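Local coordinates for secreted protein (Streptomyces lividans TK24, PDB 5LXZ), which probably acts as a secreted copper-radical oxidase of the galactose oxidase (AA5) family, oxidising its substrate at a mononuclear copper site, at residues Val292-Thr297 against Asp321-Thr326; Thr526-Ala531 against Gly565-Val570. The protein carries 1 engineered substitution. All coordinates share one frame; numbering follows the deposited sequence.

Contact 1 of 2, residues Val292-Thr297 against Asp321-Thr326. With EDO (1,2-ethanediol), chain M; ACT (acetate ion), chain D; ACT (acetate ion), chain E.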
ATOM      1  N   VAL A 292      15.450  14.092  -8.906  1.00 10.46           N
ATOM      2  CA  VAL A 292      15.130  13.514  -7.623  1.00 10.85           C
ATOM      3  C   VAL A 292      13.783  13.993  -7.097  1.00  9.59           C
ATOM      4  O   VAL A 292      13.498  15.187  -7.068  1.00  9.69           O
ATOM      5  CB  VAL A 292      16.229  13.992  -6.607  1.00 12.24           C
ATOM      6  CG1 VAL A 292      15.888  13.680  -5.169  1.00 14.13           C
ATOM      7  CG2 VAL A 292      17.551  13.376  -6.965  1.00 14.21           C
ATOM      8  N   ARG A 293      12.970  13.050  -6.603  1.00  8.48           N
ATOM      9  CA  ARG A 293      11.859  13.431  -5.741  0.60  8.67           C
ATOM     10  C   ARG A 293      11.580  12.321  -4.765  1.00  8.27           C
ATOM     11  O   ARG A 293      11.238  11.191  -5.114  1.00  7.91           O
ATOM     12  CB  ARG A 293      10.606  13.834  -6.459  0.60  8.97           C
ATOM     13  CG  ARG A 293       9.608  14.342  -5.433  0.60  9.52           C
ATOM     14  CD  ARG A 293       8.573  15.256  -5.978  0.60  9.81           C
ATOM     15  NE  ARG A 293       9.040  16.518  -6.521  0.60 10.03           N
ATOM     16  CZ  ARG A 293       9.352  17.621  -5.823  0.60 10.39           C
ATOM     17  NH1 ARG A 293       9.318  17.652  -4.493  0.60 11.93           N
ATOM     18  NH2 ARG A 293       9.692  18.715  -6.479  0.60 10.26           N
ATOM     19  N   GLN A 294      11.813  12.688  -3.504  1.00  8.71           N
ATOM     20  CA  GLN A 294      11.807  11.732  -2.429  1.00  8.71           C
ATOM     21  C   GLN A 294      10.492  11.691  -1.684  1.00  8.02           C
ATOM     22  O   GLN A 294       9.889  12.737  -1.402  1.00  8.45           O
ATOM     23  CB  GLN A 294      12.955  12.046  -1.469  1.00  9.50           C
ATOM     24  CG  GLN A 294      13.162  11.015  -0.389  1.00  9.99           C
ATOM     25  CD  GLN A 294      14.241  11.413   0.580  1.00 11.84           C
ATOM     26  OE1 GLN A 294      13.964  11.733   1.757  1.00 14.58           O
ATOM     27  NE2 GLN A 294      15.461  11.353   0.130  1.00 11.39           N
ATOM     28  N   PHE A 295      10.074  10.458  -1.394  1.00  8.20           N
ATOM     29  CA  PHE A 295       8.895  10.182  -0.589  1.00  7.70           C
ATOM     30  C   PHE A 295       9.194   9.065   0.407  1.00  7.16           C
ATOM     31  O   PHE A 295      10.075   8.251   0.157  1.00  7.00           O
ATOM     32  CB  PHE A 295       7.724   9.686  -1.471  1.00  8.27           C
ATOM     33  CG  PHE A 295       7.220  10.676  -2.475  1.00  8.80           C
ATOM     34  CD1 PHE A 295       7.763  10.733  -3.748  1.00  8.88           C
ATOM     35  CD2 PHE A 295       6.196  11.552  -2.138  1.00  9.39           C
ATOM     36  CE1 PHE A 295       7.305  11.648  -4.658  1.00  9.13           C
ATOM     37  CE2 PHE A 295       5.725  12.487  -3.070  1.00 10.17           C
ATOM     38  CZ  PHE A 295       6.265  12.491  -4.351  1.00  9.48           C
ATOM     39  N   PRO A 296       8.385   8.970   1.458  1.00  7.16           N
ATOM     40  CA  PRO A 296       8.409   7.778   2.282  1.00  6.79           C
ATOM     41  C   PRO A 296       7.952   6.556   1.511  1.00  6.57           C
ATOM     42  O   PRO A 296       7.528   6.715   0.372  1.00  7.02           O
ATOM     43  CB  PRO A 296       7.399   8.082   3.397  1.00  7.01           C
ATOM     44  CG  PRO A 296       6.568   9.183   2.860  1.00  7.61           C
ATOM     45  CD  PRO A 296       7.384   9.956   1.901  1.00  7.59           C
ATOM     46  N   THR A 297       7.970   5.399   2.133  1.00  6.34           N
ATOM     47  CA  THR A 297       7.601   4.154   1.450  1.00  6.56           C
ATOM     48  C   THR A 297       6.110   4.042   1.246  1.00  6.24           C
ATOM     49  O   THR A 297       5.315   4.713   1.892  1.00  6.12           O
ATOM     50  CB  THR A 297       8.095   2.927   2.227  1.00  7.08           C
ATOM     51  OG1 THR A 297       7.399   2.842   3.477  1.00  7.56           O
ATOM     52  CG2 THR A 297       9.584   2.964   2.396  1.00  7.71           C
ATOM     53  N   ASP A 321      11.025  13.183   8.472  1.00 11.89           N
ATOM     54  CA  ASP A 321       9.690  13.714   8.722  1.00 13.27           C
ATOM     55  C   ASP A 321       9.391  14.997   7.983  1.00 13.68           C
ATOM     56  O   ASP A 321       8.288  15.530   8.124  1.00 15.10           O
ATOM     57  CB  ASP A 321       9.436  13.892  10.217  1.00 15.43           C
ATOM     58  CG  ASP A 321      10.332  14.896  10.845  1.00 15.74           C
ATOM     59  OD1 ASP A 321      11.100  15.633  10.170  1.00 15.97           O
ATOM     60  OD2 ASP A 321      10.333  14.872  12.110  1.00 21.30           O
ATOM     61  N   ASP A 322      10.303  15.477   7.177  1.00 14.06           N
ATOM     62  CA  ASP A 322      10.188  16.824   6.596  1.00 16.40           C
ATOM     63  C   ASP A 322      10.481  16.897   5.104  1.00 14.12           C
ATOM     64  O   ASP A 322      10.697  17.969   4.548  1.00 14.19           O
ATOM     65  CB  ASP A 322      11.088  17.781   7.377  1.00 19.66           C
ATOM     66  CG  ASP A 322      12.569  17.500   7.211  1.00 23.41           C
ATOM     67  OD1 ASP A 322      13.023  16.458   6.673  1.00 22.09           O
ATOM     68  OD2 ASP A 322      13.345  18.373   7.662  1.00 30.73           O
ATOM     69  N   VAL A 323      10.455  15.733   4.457  1.00 12.20           N
ATOM     70  CA  VAL A 323      10.590  15.655   3.027  1.00 12.58           C
ATOM     71  C   VAL A 323       9.518  14.669   2.602  1.00 10.72           C
ATOM     72  O   VAL A 323       9.488  13.528   3.067  1.00 11.26           O
ATOM     73  CB  VAL A 323      11.956  15.101   2.580  1.00 13.56           C
ATOM     74  CG1 VAL A 323      12.020  15.001   1.078  1.00 14.40           C
ATOM     75  CG2 VAL A 323      13.076  15.982   3.141  1.00 14.93           C
ATOM     76  N   GLY A 324       8.679  15.079   1.664  1.00  9.53           N
ATOM     77  CA  GLY A 324       7.717  14.170   1.086  1.00  8.94           C
ATOM     78  C   GLY A 324       6.586  13.754   1.988  1.00  8.36           C
ATOM     79  O   GLY A 324       6.026  12.675   1.833  1.00  7.78           O
ATOM     80  N   ARG A 325       6.284  14.578   2.983  1.00  8.14           N
ATOM     81  CA  ARG A 325       5.274  14.272   3.925  1.00  8.59           C
ATOM     82  C   ARG A 325       4.032  15.111   3.718  1.00  7.93           C
ATOM     83  O   ARG A 325       3.038  14.909   4.416  1.00  9.10           O
ATOM     84  CB  ARG A 325       5.799  14.449   5.364  1.00  9.47           C
ATOM     85  CG  ARG A 325       6.940  13.542   5.662  1.00 11.12           C
ATOM     86  CD  ARG A 325       6.462  12.193   6.028  1.00 12.16           C
ATOM     87  NE  ARG A 325       7.565  11.355   6.494  1.00 13.18           N
ATOM     88  CZ  ARG A 325       7.391  10.200   7.134  1.00 12.97           C
ATOM     89  NH1 ARG A 325       6.189   9.829   7.492  1.00 10.69           N
ATOM     90  NH2 ARG A 325       8.454   9.476   7.495  1.00 12.67           N
ATOM     91  N   THR A 326       4.097  16.082   2.819  1.00  7.80           N
ATOM     92  CA  THR A 326       2.910  16.960   2.593  1.00  7.95           C
ATOM     93  C   THR A 326       2.150  16.447   1.354  1.00  7.15           C
ATOM     94  O   THR A 326       2.792  16.239   0.321  1.00  6.51           O
ATOM     95  CB  THR A 326       3.343  18.396   2.334  1.00  9.07           C
ATOM     96  OG1 THR A 326       4.202  18.826   3.423  1.00 10.28           O
ATOM     97  CG2 THR A 326       2.152  19.312   2.333  1.00 10.02           C
TER
HETATM   98  C1  EDO M 712       7.337  16.400  -2.285  1.00 24.97           C
HETATM   99  O1  EDO M 712       7.853  17.023  -1.100  1.00 32.16           O
HETATM  100  C2  EDO M 712       8.075  15.088  -2.518  1.00 24.38           C
HETATM  101  O2  EDO M 712       9.513  15.204  -2.429  1.00 20.07           O
HETATM  102  C   ACT D 703       9.988  21.148  -3.794  1.00 44.51           C
HETATM  103  O   ACT D 703      10.869  20.850  -4.633  1.00 44.99           O
HETATM  104  OXT ACT D 703       8.918  21.688  -4.152  1.00 45.68           O
HETATM  105  CH3 ACT D 703      10.225  20.836  -2.346  1.00 46.73           C
HETATM  106  C   ACT E 704       8.848  18.876   1.247  1.00 42.49           C
HETATM  107  O   ACT E 704       9.480  18.103   0.513  1.00 47.28           O
HETATM  108  OXT ACT E 704       7.740  18.537   1.710  1.00 41.22           O
HETATM  109  CH3 ACT E 704       9.447  20.218   1.567  1.00 43.81           C
HETATM  110  O   HOH W   1      11.112  11.357   2.270  1.00 12.10           O

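Contact 2 of 2, residues Thr526-Ala531 against Gly565-Val570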
ATOM      1  N   THR A 526     -22.331  -3.453 -26.381  1.00 13.71           N
ATOM      2  CA  THR A 526     -23.697  -3.828 -26.061  1.00 14.38           C
ATOM      3  C   THR A 526     -23.673  -5.162 -25.329  1.00 13.38           C
ATOM      4  O   THR A 526     -22.958  -6.090 -25.688  1.00 15.59           O
ATOM      5  CB  THR A 526     -24.549  -3.871 -27.347  1.00 15.71           C
ATOM      6  OG1 THR A 526     -24.566  -2.569 -27.938  1.00 17.28           O
ATOM      7  CG2 THR A 526     -26.000  -4.249 -27.059  1.00 17.57           C
ATOM      8  N   PHE A 527     -24.470  -5.217 -24.280  1.00 12.87           N
ATOM      9  CA  PHE A 527     -24.603  -6.338 -23.382  1.00 13.52           C
ATOM     10  C   PHE A 527     -26.077  -6.727 -23.339  1.00 14.35           C
ATOM     11  O   PHE A 527     -26.944  -5.941 -23.703  1.00 15.12           O
ATOM     12  CB  PHE A 527     -24.135  -5.929 -21.978  1.00 14.09           C
ATOM     13  CG  PHE A 527     -22.676  -5.631 -21.903  1.00 14.25           C
ATOM     14  CD1 PHE A 527     -22.184  -4.409 -22.338  1.00 14.36           C
ATOM     15  CD2 PHE A 527     -21.780  -6.608 -21.436  1.00 14.94           C
ATOM     16  CE1 PHE A 527     -20.817  -4.134 -22.276  1.00 14.81           C
ATOM     17  CE2 PHE A 527     -20.415  -6.339 -21.382  1.00 15.41           C
ATOM     18  CZ  PHE A 527     -19.952  -5.095 -21.801  1.00 14.69           C
ATOM     19  N   THR A 528     -26.337  -7.933 -22.867  1.00 15.58           N
ATOM     20  CA  THR A 528     -27.705  -8.386 -22.631  1.00 16.55           C
ATOM     21  C   THR A 528     -28.054  -8.307 -21.167  1.00 16.10           C
ATOM     22  O   THR A 528     -27.336  -8.842 -20.305  1.00 16.98           O
ATOM     23  CB  THR A 528     -27.879  -9.816 -23.137  1.00 17.61           C
ATOM     24  OG1 THR A 528     -27.569  -9.841 -24.533  1.00 20.23           O
ATOM     25  CG2 THR A 528     -29.308 -10.344 -22.932  1.00 18.97           C
ATOM     26  N   SER A 529     -29.175  -7.667 -20.883  1.00 17.11           N
ATOM     27  CA  SER A 529     -29.757  -7.725 -19.561  1.00 17.30           C
ATOM     28  C   SER A 529     -31.270  -7.733 -19.713  1.00 18.07           C
ATOM     29  O   SER A 529     -31.821  -6.765 -20.220  1.00 17.83           O
ATOM     30  CB  SER A 529     -29.368  -6.515 -18.721  1.00 17.08           C
ATOM     31  OG  SER A 529     -30.008  -6.575 -17.463  1.00 18.37           O
ATOM     32  N   ARG A 530     -31.911  -8.807 -19.280  1.00 19.58           N
ATOM     33  CA  ARG A 530     -33.385  -8.808 -19.188  1.00 23.16           C
ATOM     34  C   ARG A 530     -33.890  -7.648 -18.316  1.00 23.05           C
ATOM     35  O   ARG A 530     -34.955  -7.070 -18.582  1.00 24.87           O
ATOM     36  CB  ARG A 530     -33.881 -10.155 -18.672  1.00 25.44           C
ATOM     37  CG  ARG A 530     -33.655 -11.281 -19.667  1.00 29.46           C
ATOM     38  CD  ARG A 530     -34.152 -12.614 -19.119  1.00 32.64           C
ATOM     39  NE  ARG A 530     -33.382 -13.052 -17.947  1.00 34.99           N
ATOM     40  CZ  ARG A 530     -32.220 -13.713 -17.977  1.00 35.95           C
ATOM     41  NH1 ARG A 530     -31.630 -14.046 -19.125  1.00 37.59           N
ATOM     42  NH2 ARG A 530     -31.628 -14.041 -16.832  1.00 37.88           N
ATOM     43  N   ALA A 531     -33.092  -7.259 -17.320  1.00 19.44           N
ATOM     44  CA  ALA A 531     -33.384  -6.117 -16.462  1.00 19.21           C
ATOM     45  C   ALA A 531     -32.804  -4.791 -16.962  1.00 17.48           C
ATOM     46  O   ALA A 531     -32.645  -3.851 -16.182  1.00 17.73           O
ATOM     47  CB  ALA A 531     -32.843  -6.416 -15.070  1.00 19.91           C
ATOM     48  N   GLY A 565     -35.063  -2.632 -24.718  1.00 20.90           N
ATOM     49  CA  GLY A 565     -35.455  -4.033 -24.576  1.00 21.07           C
ATOM     50  C   GLY A 565     -34.484  -4.707 -23.630  1.00 21.60           C
ATOM     51  O   GLY A 565     -34.249  -4.206 -22.533  1.00 23.61           O
ATOM     52  N   ASP A 566     -33.920  -5.829 -24.047  1.00 20.31           N
ATOM     53  CA  ASP A 566     -32.987  -6.566 -23.201  1.00 21.46           C
ATOM     54  C   ASP A 566     -31.520  -6.212 -23.528  1.00 20.20           C
ATOM     55  O   ASP A 566     -30.625  -6.973 -23.159  1.00 21.93           O
ATOM     56  CB  ASP A 566     -33.244  -8.081 -23.282  1.00 23.83           C
ATOM     57  CG  ASP A 566     -32.913  -8.691 -24.646  1.00 27.84           C
ATOM     58  OD1 ASP A 566     -32.727  -7.949 -25.640  1.00 30.37           O
ATOM     59  OD2 ASP A 566     -32.836  -9.962 -24.737  1.00 32.27           O
ATOM     60  N   LYS A 567     -31.310  -5.104 -24.247  1.00 18.41           N
ATOM     61  CA  LYS A 567     -29.977  -4.676 -24.690  1.00 17.80           C
ATOM     62  C   LYS A 567     -29.562  -3.413 -23.952  1.00 16.80           C
ATOM     63  O   LYS A 567     -30.332  -2.454 -23.836  1.00 17.27           O
ATOM     64  CB  LYS A 567     -29.943  -4.418 -26.187  1.00 19.76           C
ATOM     65  CG  LYS A 567     -30.256  -5.632 -27.050  1.00 22.81           C
ATOM     66  CD  LYS A 567     -29.207  -6.734 -27.009  1.00 24.26           C
ATOM     67  CE  LYS A 567     -29.398  -7.708 -28.172  0.50 24.99           C
ATOM     68  NZ  LYS A 567     -30.778  -8.275 -28.212  0.50 25.50           N
ATOM     69  N   LEU A 568     -28.355  -3.457 -23.391  1.00 14.04           N
ATOM     70  CA  LEU A 568     -27.763  -2.344 -22.690  1.00 14.04           C
ATOM     71  C   LEU A 568     -26.502  -1.944 -23.439  1.00 12.55           C
ATOM     72  O   LEU A 568     -25.581  -2.741 -23.551  1.00 13.03           O
ATOM     73  CB  LEU A 568     -27.422  -2.791 -21.286  1.00 14.76           C
ATOM     74  CG  LEU A 568     -26.963  -1.641 -20.413  1.00 16.38           C
ATOM     75  CD1 LEU A 568     -28.122  -0.758 -19.963  1.00 17.71           C
ATOM     76  CD2 LEU A 568     -26.236  -2.167 -19.198  1.00 16.43           C
ATOM     77  N   THR A 569     -26.481  -0.724 -23.963  1.00 12.37           N
ATOM     78  CA  THR A 569     -25.298  -0.198 -24.677  1.00 12.70           C
ATOM     79  C   THR A 569     -24.604   0.760 -23.741  1.00 12.08           C
ATOM     80  O   THR A 569     -25.201   1.691 -23.267  1.00 12.86           O
ATOM     81  CB  THR A 569     -25.698   0.493 -25.959  1.00 14.15           C
ATOM     82  OG1 THR A 569     -26.299  -0.524 -26.773  1.00 15.76           O
ATOM     83  CG2 THR A 569     -24.507   1.066 -26.682  1.00 14.98           C
ATOM     84  N   VAL A 570     -23.316   0.556 -23.542  1.00 11.35           N
ATOM     85  CA  VAL A 570     -22.531   1.413 -22.642  1.00 11.64           C
ATOM     86  C   VAL A 570     -21.449   2.098 -23.444  1.00 11.08           C
ATOM     87  O   VAL A 570     -20.993   1.559 -24.439  1.00 11.54           O
ATOM     88  CB  VAL A 570     -21.910   0.594 -21.491  1.00 11.28           C
ATOM     89  CG1 VAL A 570     -22.975  -0.192 -20.765  1.00 11.28           C
ATOM     90  CG2 VAL A 570     -20.836  -0.359 -21.974  1.00 11.37           C
TER
HETATM   91  O   HOH W   2     -35.308  -4.348 -19.870  1.00 28.93           O

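Contact 1 of 2, residues Val292-Thr297 against Asp321-Thr326
Pro296 lays its pyrrolidine ring over the 321-326 loop, its CD only 3.0 Å from the carbonyl oxygen of Gly324, while its CB and CG stand over one face of the Arg325 guanidinium, CG offset toward the rim. Gly324 O accepts a hydrogen bond from Tyr311 OH. Arg325 reaches back beneath the proline, and its NH1 forms a salt bridge with Glu350 while NE bonds to the carbonyl of Pro320, so the flat group is held from outside the contact and the proline simply rests on it. No direct hydrogen bond runs between segments 292-297 and 321-326; a water lies between them, 2.9 Å from Gln294 OE1 and 2.8 Å from Val323 O, and can bridge the two. Swung away from its own nitrogen (chi1 -173°) and extended beyond CG, the Gln294 side chain crosses Val323 at about a right angle, with OE1 3.9 Å from Val323 CG1. Gly324, at positive phi, brings its CA to 3.6 Å from Gln294 O. A molecule of 1,2-ethanediol, probably from the crystallisation liquor, donates from O2 to Gln294 O (2.7 Å) and lays C2 over one face of the Phe295 ring, 3.5 Å above its plane. That ring also meets Tyr311 edge-to-face and packs on Trp330 and Phe337. The 292-297 loop leads from strand 285-288, the outermost strand of one four-stranded propeller blade, to strand 301-303 of the next, and it leans here on the loop between strands 309-311 and 328-330 of that second blade.

Contact 2 of 2, residues Thr526-Ala531 against Gly565-Val570
Thr526 and Thr569 face each other as a non-hydrogen-bonded antiparallel pair, their side chains crossing obliquely so that the hydroxyls hydrogen-bond, Thr526 OG1 to Thr569 OG1 2.9 Å. In both, OG1 lies opposite the carbonyl carbon (chi1 -61° and -63°), which turns the two oxygens together on the face they share with Thr528 and Lys567. The methyl CG2 of Thr526 rests 4.0 Å from Lys567 CB. The lysine chain, bent at chi2 and chi4, curls back so that NZ forms a salt bridge with OD1 of Asp566 (3.2 Å), approached from the syn side. Asp566 runs side by side with Thr528, pointing the same way. On the other face Phe527 crosses Val570 at about a right angle, CE1 to CG2 3.8 Å; Met586, Ile519 and Val601 touch the phenylalanine too. Between the faces, Phe527 and Leu568 exchange backbone hydrogen bonds, Phe527 N to Leu568 O 2.8 Å, Leu568 N to Phe527 O 2.9 Å. Past the strand end Ser529 N bonds Asp566 O (2.8 Å) from above the carbonyl plane. Edge strand 524-528 pairs here with the Phe527, Leu568 side buried and the Thr526, Lys567 side more exposed, consistent with the galactose oxidase-like E-set sandwich.

Followed from the N terminus, the chain first reaches contact 1, where 321-326 returns to 292-297 and closes a loop of 23 intervening residues that holds strands 301-303 and 309-311. Only after this, and after the later propeller blades, does contact 2 open: 526-531 meets 565-570 once 33 residues, including strands 535-541, 545-547 and 556-564, have been passed. The two loops are thus in series, neither enclosing nor crossing the other. Contact 1 joins successive blades of the Kelch propeller; contact 2 seats the edge strand 524-528 on its sheet in the C-terminal domain. Their centres are about 48 Å apart, on opposite sides of the chain's centre.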